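Amyloid-like protein 1 (Homo sapiens, PDB 3PMR) is a member of the amyloid precursor protein family whose E2 domain probably binds heparin and forms dimers, consistent with a part in cell adhesion. Local coordinates at residues M49-M54 with E72-I77; E39-Q44 with E82-G87. All blocks are in the same frame, centred on the assembly; numbering follows the deposited sequence.

In the fold
After the short helix 13-18 the chain enters helix 26-56, which carries 39-44 and then 49-54, turns, and comes back along the start of the long helix 64-119. On the way back 72-77 meets 49-54, so interaction 1 closes the smaller loop, with 17 residues between its segments. Further on 82-87 reaches 39-44, and interaction 2 closes a wider loop with interaction 1 nested inside it. Both join the same two helices, like successive stitches along a hairpin, with their centres 15 Å apart. The second subunit touches both: its R166 hydrogen-bonds to Q75 beside interaction 1 and forms a salt bridge with E82 beside interaction 2.

Interaction 1: M49-M54 with E72-I77; sequences MREWAM and EHFQSI
W52 and F74 face each other where helix segments 49-54 and 72-77 run antiparallel, their directions 172° apart and their axes 10.6 Å apart at closest approach. The two side chains run antiparallel past each other, their planes tilted by only 17° but with little ring-on-ring overlap. Each ring instead lies over the root of the other residue: W52 CA sits above the F74 ring, 3.6 Å from its centroid, and F74 CB stands over the five-membered ring of W52, 3.7 Å from that centroid. In these paired CH-pi contacts, F74 CG anti to the carbonyl carbon brings the phenyl over W52 CA, while W52 CG anti to the backbone N (chi1 -169°) passes the indole under F74 CB. The pair belongs to the two-helix coiled coil at the N-terminal end of the E2 fold, and two large flat side chains suit the axis spacing at this level. F74 is lined on its other face by H73 ND1. At the far end of the indole from the phenyl, Q75 NE2 lies 3.5 Å from W52 CH2, its amide plane steep to the ring, while Q75 OE1 accepts a hydrogen bond from R166 of the second subunit. That subunit also stacks H170 on W52.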
ATOM      1  N   MET B  49      20.182 -13.277  -8.962  1.00 26.33           N
ATOM      2  CA  MET B  49      19.936 -13.282 -10.404  1.00 21.62           C
ATOM      3  C   MET B  49      21.246 -13.192 -11.179  1.00 25.83           C
ATOM      4  O   MET B  49      21.395 -13.802 -12.234  1.00 23.81           O
ATOM      5  CB  MET B  49      19.009 -12.121 -10.797  1.00 22.75           C
ATOM      6  CG  MET B  49      17.536 -12.308 -10.364  1.00 22.48           C
ATOM      7  SD  MET B  49      16.647 -13.614 -11.264  1.00 30.39           S
ATOM      8  CE  MET B  49      15.051 -13.630 -10.402  1.00 27.44           C
ATOM      9  N   ARG B  50      22.188 -12.430 -10.640  1.00 23.30           N
ATOM     10  CA  ARG B  50      23.492 -12.257 -11.264  1.00 35.96           C
ATOM     11  C   ARG B  50      24.260 -13.584 -11.246  1.00 29.11           C
ATOM     12  O   ARG B  50      24.872 -13.968 -12.238  1.00 31.53           O
ATOM     13  CB  ARG B  50      24.269 -11.180 -10.504  1.00 36.60           C
ATOM     14  CG  ARG B  50      25.625 -10.826 -11.075  1.00 62.36           C
ATOM     15  CD  ARG B  50      26.282  -9.759 -10.208  1.00 83.36           C
ATOM     16  NE  ARG B  50      25.489  -8.532 -10.173  1.00 96.86           N
ATOM     17  CZ  ARG B  50      25.504  -7.599 -11.124  1.00101.80           C
ATOM     18  NH1 ARG B  50      26.280  -7.742 -12.191  1.00 84.77           N
ATOM     19  NH2 ARG B  50      24.733  -6.526 -11.011  1.00104.06           N
ATOM     20  N   GLU B  51      24.220 -14.276 -10.109  1.00 25.56           N
ATOM     21  CA  GLU B  51      24.896 -15.558  -9.962  1.00 29.24           C
ATOM     22  C   GLU B  51      24.270 -16.549 -10.924  1.00 34.00           C
ATOM     23  O   GLU B  51      24.964 -17.312 -11.592  1.00 34.90           O
ATOM     24  CB  GLU B  51      24.761 -16.071  -8.527  1.00 25.53           C
ATOM     25  CG  GLU B  51      25.741 -15.453  -7.550  1.00 41.64           C
ATOM     26  CD  GLU B  51      25.460 -15.858  -6.117  1.00 50.96           C
ATOM     27  OE1 GLU B  51      24.815 -16.910  -5.912  1.00 59.32           O
ATOM     28  OE2 GLU B  51      25.890 -15.130  -5.197  1.00 52.44           O
ATOM     29  N   TRP B  52      22.947 -16.526 -10.995  1.00 25.09           N
ATOM     30  CA  TRP B  52      22.218 -17.409 -11.893  1.00 28.34           C
ATOM     31  C   TRP B  52      22.642 -17.182 -13.353  1.00 25.32           C
ATOM     32  O   TRP B  52      22.864 -18.138 -14.092  1.00 29.76           O
ATOM     33  CB  TRP B  52      20.720 -17.163 -11.732  1.00 25.24           C
ATOM     34  CG  TRP B  52      19.853 -18.163 -12.406  1.00 24.70           C
ATOM     35  CD1 TRP B  52      20.243 -19.323 -13.014  1.00 30.86           C
ATOM     36  CD2 TRP B  52      18.433 -18.092 -12.545  1.00 29.66           C
ATOM     37  NE1 TRP B  52      19.148 -19.979 -13.529  1.00 28.65           N
ATOM     38  CE2 TRP B  52      18.024 -19.243 -13.253  1.00 35.10           C
ATOM     39  CE3 TRP B  52      17.459 -17.165 -12.132  1.00 24.21           C
ATOM     40  CZ2 TRP B  52      16.682 -19.490 -13.569  1.00 31.85           C
ATOM     41  CZ3 TRP B  52      16.125 -17.412 -12.446  1.00 28.42           C
ATOM     42  CH2 TRP B  52      15.750 -18.568 -13.158  1.00 32.28           C
ATOM     43  N   ALA B  53      22.744 -15.924 -13.770  1.00 27.23           N
ATOM     44  CA  ALA B  53      23.149 -15.618 -15.140  1.00 29.57           C
ATOM     45  C   ALA B  53      24.551 -16.182 -15.423  1.00 32.91           C
ATOM     46  O   ALA B  53      24.763 -16.864 -16.425  1.00 40.42           O
ATOM     47  CB  ALA B  53      23.127 -14.104 -15.372  1.00 31.92           C
ATOM     48  N   MET B  54      25.497 -15.894 -14.531  1.00 27.92           N
ATOM     49  CA  MET B  54      26.877 -16.369 -14.648  1.00 31.00           C
ATOM     50  C   MET B  54      26.944 -17.879 -14.876  1.00 45.19           C
ATOM     51  O   MET B  54      27.590 -18.354 -15.817  1.00 38.59           O
ATOM     52  CB  MET B  54      27.647 -16.023 -13.374  1.00 39.34           C
ATOM     53  CG  MET B  54      28.598 -14.848 -13.509  1.00 68.09           C
ATOM     54  SD  MET B  54      29.001 -14.059 -11.929  1.00 94.21           S
ATOM     55  CE  MET B  54      29.326 -15.484 -10.871  1.00 78.31           C
ATOM     56  N   GLU B  72      18.018 -26.461 -10.830  1.00 41.74           N
ATOM     57  CA  GLU B  72      17.398 -26.895  -9.586  1.00 45.46           C
ATOM     58  C   GLU B  72      17.948 -26.039  -8.455  1.00 33.14           C
ATOM     59  O   GLU B  72      17.219 -25.603  -7.576  1.00 34.87           O
ATOM     60  CB  GLU B  72      17.741 -28.360  -9.333  1.00 44.60           C
ATOM     61  CG  GLU B  72      16.618 -29.187  -8.789  1.00 62.15           C
ATOM     62  CD  GLU B  72      16.966 -30.664  -8.803  1.00 82.28           C
ATOM     63  OE1 GLU B  72      17.677 -31.114  -7.876  1.00 73.10           O
ATOM     64  OE2 GLU B  72      16.546 -31.367  -9.750  1.00 67.22           O
ATOM     65  N   HIS B  73      19.248 -25.798  -8.506  1.00 24.18           N
ATOM     66  CA  HIS B  73      19.927 -25.013  -7.504  1.00 30.52           C
ATOM     67  C   HIS B  73      19.395 -23.586  -7.345  1.00 36.27           C
ATOM     68  O   HIS B  73      19.158 -23.137  -6.221  1.00 28.80           O
ATOM     69  CB  HIS B  73      21.419 -24.973  -7.817  1.00 29.01           C
ATOM     70  CG  HIS B  73      22.216 -24.132  -6.869  1.00 35.96           C
ATOM     71  ND1 HIS B  73      22.688 -22.878  -7.199  1.00 35.63           N
ATOM     72  CD2 HIS B  73      22.638 -24.365  -5.603  1.00 40.02           C
ATOM     73  CE1 HIS B  73      23.368 -22.380  -6.182  1.00 44.41           C
ATOM     74  NE2 HIS B  73      23.352 -23.264  -5.200  1.00 38.39           N
ATOM     75  N   PHE B  74      19.201 -22.881  -8.456  1.00 29.49           N
ATOM     76  CA  PHE B  74      18.719 -21.502  -8.400  1.00 31.83           C
ATOM     77  C   PHE B  74      17.226 -21.385  -8.124  1.00 32.71           C
ATOM     78  O   PHE B  74      16.798 -20.464  -7.437  1.00 26.80           O
ATOM     79  CB  PHE B  74      19.129 -20.751  -9.689  1.00 26.58           C
ATOM     80  CG  PHE B  74      20.605 -20.447  -9.735  1.00 29.82           C
ATOM     81  CD1 PHE B  74      21.150 -19.481  -8.891  1.00 28.05           C
ATOM     82  CD2 PHE B  74      21.467 -21.195 -10.539  1.00 36.20           C
ATOM     83  CE1 PHE B  74      22.522 -19.286  -8.829  1.00 30.87           C
ATOM     84  CE2 PHE B  74      22.849 -21.008 -10.486  1.00 28.25           C
ATOM     85  CZ  PHE B  74      23.379 -20.044  -9.632  1.00 35.39           C
ATOM     86  N   GLN B  75      16.438 -22.319  -8.652  1.00 26.10           N
ATOM     87  CA  GLN B  75      14.993 -22.302  -8.414  1.00 29.33           C
ATOM     88  C   GLN B  75      14.771 -22.461  -6.927  1.00 36.21           C
ATOM     89  O   GLN B  75      13.893 -21.835  -6.334  1.00 30.73           O
ATOM     90  CB  GLN B  75      14.294 -23.464  -9.123  1.00 31.87           C
ATOM     91  CG  GLN B  75      14.246 -23.340 -10.650  1.00 41.48           C
ATOM     92  CD  GLN B  75      13.506 -22.082 -11.115  1.00 40.63           C
ATOM     93  OE1 GLN B  75      12.501 -21.703 -10.518  1.00 37.75           O
ATOM     94  NE2 GLN B  75      13.989 -21.444 -12.194  1.00 47.90           N
ATOM     95  N   SER B  76      15.571 -23.334  -6.333  1.00 31.67           N
ATOM     96  CA  SER B  76      15.457 -23.573  -4.921  1.00 28.35           C
ATOM     97  C   SER B  76      15.864 -22.388  -4.083  1.00 32.12           C
ATOM     98  O   SER B  76      15.242 -22.117  -3.056  1.00 27.95           O
ATOM     99  CB  SER B  76      16.294 -24.760  -4.503  1.00 32.52           C
ATOM    100  OG  SER B  76      16.251 -24.860  -3.093  1.00 73.19           O
ATOM    101  N   ILE B  77      16.933 -21.709  -4.483  1.00 24.21           N
ATOM    102  CA  ILE B  77      17.379 -20.548  -3.727  1.00 25.44           C
ATOM    103  C   ILE B  77      16.311 -19.464  -3.793  1.00 28.54           C
ATOM    104  O   ILE B  77      16.046 -18.786  -2.807  1.00 26.64           O
ATOM    105  CB  ILE B  77      18.696 -19.973  -4.278  1.00 32.44           C
ATOM    106  CG1 ILE B  77      19.861 -20.904  -3.928  1.00 37.39           C
ATOM    107  CG2 ILE B  77      18.956 -18.596  -3.687  1.00 30.20           C
ATOM    108  CD1 ILE B  77      21.200 -20.433  -4.484  1.00 43.50           C
TER

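Interaction 2: E39-Q44 with E82-G87; sequences ERRMRQ and EEQVSG
In the two-helix coiled coil that opens the E2 domain, R41 of 39-44 reaches across to Q84 and V85 of 82-87, with the CA atoms of R41 and V85 7.2 Å apart. An arginine suits this buried place because its aliphatic stem can pack while its head takes several polar partners. V85 lies alongside the arginine stem, its CG2 3.9 Å from R41 CD. A bend at chi2 (-55°) then turns the guanidinium so that one of its faces lies over the Q84-V85 peptide. At the head, R41 NH1 gives a nearly straight bond, 172° at the hydrogen, to a lone pair of Q84 OE1 at 3.2 Å, with the oxygen in the guanidinium plane. The same nitrogen donates to Q44 OE1 at 2.9 Å, one helical turn along its own helix, but this bond is more bent (134°) and the acceptor is tilted out of the plane. R41 NH1 thus bridges Q44 on its own helix and Q84 on the other, so the two helices of the coiled coil are joined here by a polar contact where interaction 1 uses rings. The charge is met elsewhere, by a salt bridge from R41 NE to E88, just beyond 82-87 on helix 64-119. A leucine in place of R41 would probably leave E88 without its charge partner and Q44 and Q84 without their shared donor. Beside this site the second subunit packs Q152 against V85, while its Y151 hydrogen-bonds to E82.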
ATOM      1  N   GLU B  39      14.332  -2.621   0.023  1.00 21.44           N
ATOM      2  CA  GLU B  39      15.669  -2.385  -0.520  1.00 29.51           C
ATOM      3  C   GLU B  39      16.619  -3.544  -0.258  1.00 25.95           C
ATOM      4  O   GLU B  39      17.388  -3.949  -1.135  1.00 30.18           O
ATOM      5  CB  GLU B  39      16.257  -1.108   0.093  1.00 31.67           C
ATOM      6  CG  GLU B  39      15.577   0.172  -0.361  1.00 63.28           C
ATOM      7  CD  GLU B  39      16.031   1.391   0.426  1.00 94.68           C
ATOM      8  OE1 GLU B  39      15.746   2.526  -0.017  1.00 98.12           O
ATOM      9  OE2 GLU B  39      16.663   1.214   1.492  1.00119.99           O
ATOM     10  N   ARG B  40      16.572  -4.070   0.957  1.00 25.27           N
ATOM     11  CA  ARG B  40      17.433  -5.182   1.335  1.00 29.39           C
ATOM     12  C   ARG B  40      17.141  -6.402   0.457  1.00 28.37           C
ATOM     13  O   ARG B  40      18.046  -7.058  -0.053  1.00 23.80           O
ATOM     14  CB  ARG B  40      17.201  -5.523   2.810  1.00 27.28           C
ATOM     15  CG  ARG B  40      18.079  -6.642   3.355  1.00 44.77           C
ATOM     16  CD  ARG B  40      17.741  -6.926   4.816  1.00 38.07           C
ATOM     17  NE  ARG B  40      17.986  -5.764   5.666  1.00 52.17           N
ATOM     18  CZ  ARG B  40      17.639  -5.694   6.950  1.00 61.18           C
ATOM     19  NH1 ARG B  40      17.027  -6.721   7.534  1.00 39.55           N
ATOM     20  NH2 ARG B  40      17.902  -4.596   7.653  1.00 43.40           N
ATOM     21  N   ARG B  41      15.860  -6.696   0.272  1.00 22.26           N
ATOM     22  CA  ARG B  41      15.466  -7.841  -0.525  1.00 21.53           C
ATOM     23  C   ARG B  41      15.748  -7.644  -2.015  1.00 24.49           C
ATOM     24  O   ARG B  41      16.111  -8.592  -2.713  1.00 25.01           O
ATOM     25  CB  ARG B  41      13.989  -8.158  -0.278  1.00 32.68           C
ATOM     26  CG  ARG B  41      13.693  -8.535   1.183  1.00 32.46           C
ATOM     27  CD  ARG B  41      14.583  -9.692   1.659  1.00 28.12           C
ATOM     28  NE  ARG B  41      14.184 -10.182   2.976  1.00 37.24           N
ATOM     29  CZ  ARG B  41      14.532 -11.365   3.472  1.00 49.65           C
ATOM     30  NH1 ARG B  41      15.293 -12.189   2.760  1.00 41.16           N
ATOM     31  NH2 ARG B  41      14.104 -11.733   4.674  1.00 32.57           N
ATOM     32  N   MET B  42      15.579  -6.420  -2.502  1.00 25.06           N
ATOM     33  CA  MET B  42      15.865  -6.129  -3.902  1.00 26.70           C
ATOM     34  C   MET B  42      17.341  -6.440  -4.200  1.00 24.25           C
ATOM     35  O   MET B  42      17.649  -7.026  -5.232  1.00 24.67           O
ATOM     36  CB  MET B  42      15.535  -4.661  -4.216  1.00 26.35           C
ATOM     37  CG  MET B  42      14.038  -4.419  -4.423  1.00 30.33           C
ATOM     38  SD  MET B  42      13.617  -2.670  -4.503  1.00 38.06           S
ATOM     39  CE  MET B  42      14.572  -2.180  -5.956  1.00 33.97           C
ATOM     40  N   ARG B  43      18.245  -6.068  -3.293  1.00 31.75           N
ATOM     41  CA  ARG B  43      19.680  -6.348  -3.472  1.00 27.63           C
ATOM     42  C   ARG B  43      19.993  -7.845  -3.462  1.00 27.72           C
ATOM     43  O   ARG B  43      20.865  -8.309  -4.200  1.00 29.48           O
ATOM     44  CB  ARG B  43      20.521  -5.702  -2.372  1.00 38.97           C
ATOM     45  CG  ARG B  43      20.530  -4.198  -2.360  1.00 57.72           C
ATOM     46  CD  ARG B  43      21.693  -3.698  -1.522  1.00 64.94           C
ATOM     47  NE  ARG B  43      21.443  -2.358  -1.001  1.00 93.98           N
ATOM     48  CZ  ARG B  43      20.659  -2.101   0.042  1.00102.71           C
ATOM     49  NH1 ARG B  43      20.052  -3.094   0.682  1.00101.33           N
ATOM     50  NH2 ARG B  43      20.474  -0.851   0.441  1.00112.91           N
ATOM     51  N   GLN B  44      19.312  -8.592  -2.601  1.00 27.05           N
ATOM     52  CA  GLN B  44      19.532 -10.037  -2.521  1.00 27.04           C
ATOM     53  C   GLN B  44      19.052 -10.711  -3.800  1.00 20.57           C
ATOM     54  O   GLN B  44      19.712 -11.589  -4.329  1.00 27.30           O
ATOM     55  CB  GLN B  44      18.785 -10.636  -1.326  1.00 19.27           C
ATOM     56  CG  GLN B  44      19.360 -10.246   0.018  1.00 32.22           C
ATOM     57  CD  GLN B  44      18.467 -10.667   1.183  1.00 38.03           C
ATOM     58  OE1 GLN B  44      17.501 -11.413   1.013  1.00 41.46           O
ATOM     59  NE2 GLN B  44      18.796 -10.187   2.373  1.00 46.67           N
ATOM     60  N   GLU B  82      11.828 -16.256  -1.627  1.00 24.34           N
ATOM     61  CA  GLU B  82      10.437 -15.845  -1.723  1.00 28.85           C
ATOM     62  C   GLU B  82       9.724 -16.093  -0.390  1.00 29.66           C
ATOM     63  O   GLU B  82       8.909 -15.279   0.040  1.00 29.09           O
ATOM     64  CB  GLU B  82       9.729 -16.605  -2.855  1.00 30.95           C
ATOM     65  CG  GLU B  82      10.054 -16.078  -4.267  1.00 35.90           C
ATOM     66  CD  GLU B  82       9.777 -17.103  -5.362  1.00 41.41           C
ATOM     67  OE1 GLU B  82       9.079 -18.102  -5.085  1.00 36.90           O
ATOM     68  OE2 GLU B  82      10.251 -16.907  -6.501  1.00 38.54           O
ATOM     69  N   GLU B  83      10.054 -17.204   0.261  1.00 28.61           N
ATOM     70  CA  GLU B  83       9.442 -17.572   1.539  1.00 32.59           C
ATOM     71  C   GLU B  83       9.843 -16.621   2.653  1.00 24.65           C
ATOM     72  O   GLU B  83       9.024 -16.260   3.500  1.00 28.56           O
ATOM     73  CB  GLU B  83       9.810 -19.015   1.909  1.00 36.40           C
ATOM     74  CG  GLU B  83       9.142 -20.049   1.015  1.00 37.30           C
ATOM     75  CD  GLU B  83       9.690 -21.454   1.212  1.00 69.42           C
ATOM     76  OE1 GLU B  83      10.599 -21.635   2.054  1.00 60.92           O
ATOM     77  OE2 GLU B  83       9.209 -22.378   0.521  1.00 63.98           O
ATOM     78  N   GLN B  84      11.103 -16.204   2.640  1.00 29.91           N
ATOM     79  CA  GLN B  84      11.601 -15.272   3.637  1.00 32.99           C
ATOM     80  C   GLN B  84      11.005 -13.881   3.449  1.00 30.68           C
ATOM     81  O   GLN B  84      10.719 -13.197   4.427  1.00 33.91           O
ATOM     82  CB  GLN B  84      13.124 -15.175   3.565  1.00 28.57           C
ATOM     83  CG  GLN B  84      13.838 -16.419   4.053  1.00 34.63           C
ATOM     84  CD  GLN B  84      15.340 -16.252   4.046  1.00 59.44           C
ATOM     85  OE1 GLN B  84      15.851 -15.145   3.849  1.00 58.30           O
ATOM     86  NE2 GLN B  84      16.061 -17.345   4.273  1.00 64.00           N
ATOM     87  N   VAL B  85      10.842 -13.454   2.198  1.00 26.03           N
ATOM     88  CA  VAL B  85      10.279 -12.128   1.908  1.00 24.67           C
ATOM     89  C   VAL B  85       8.830 -12.073   2.409  1.00 26.61           C
ATOM     90  O   VAL B  85       8.412 -11.134   3.079  1.00 21.64           O
ATOM     91  CB  VAL B  85      10.292 -11.823   0.380  1.00 20.37           C
ATOM     92  CG1 VAL B  85       9.560 -10.508   0.105  1.00 22.52           C
ATOM     93  CG2 VAL B  85      11.741 -11.750  -0.134  1.00 29.33           C
ATOM     94  N   SER B  86       8.080 -13.101   2.049  1.00 27.78           N
ATOM     95  CA  SER B  86       6.678 -13.252   2.413  1.00 33.44           C
ATOM     96  C   SER B  86       6.488 -13.357   3.945  1.00 30.40           C
ATOM     97  O   SER B  86       5.635 -12.695   4.516  1.00 28.59           O
ATOM     98  CB  SER B  86       6.153 -14.506   1.708  1.00 28.91           C
ATOM     99  OG  SER B  86       4.824 -14.793   2.068  1.00 55.20           O
ATOM    100  N   GLY B  87       7.295 -14.193   4.595  1.00 29.09           N
ATOM    101  CA  GLY B  87       7.188 -14.368   6.036  1.00 38.85           C
ATOM    102  C   GLY B  87       7.486 -13.084   6.781  1.00 35.26           C
ATOM    103  O   GLY B  87       6.877 -12.778   7.811  1.00 26.37           O
TER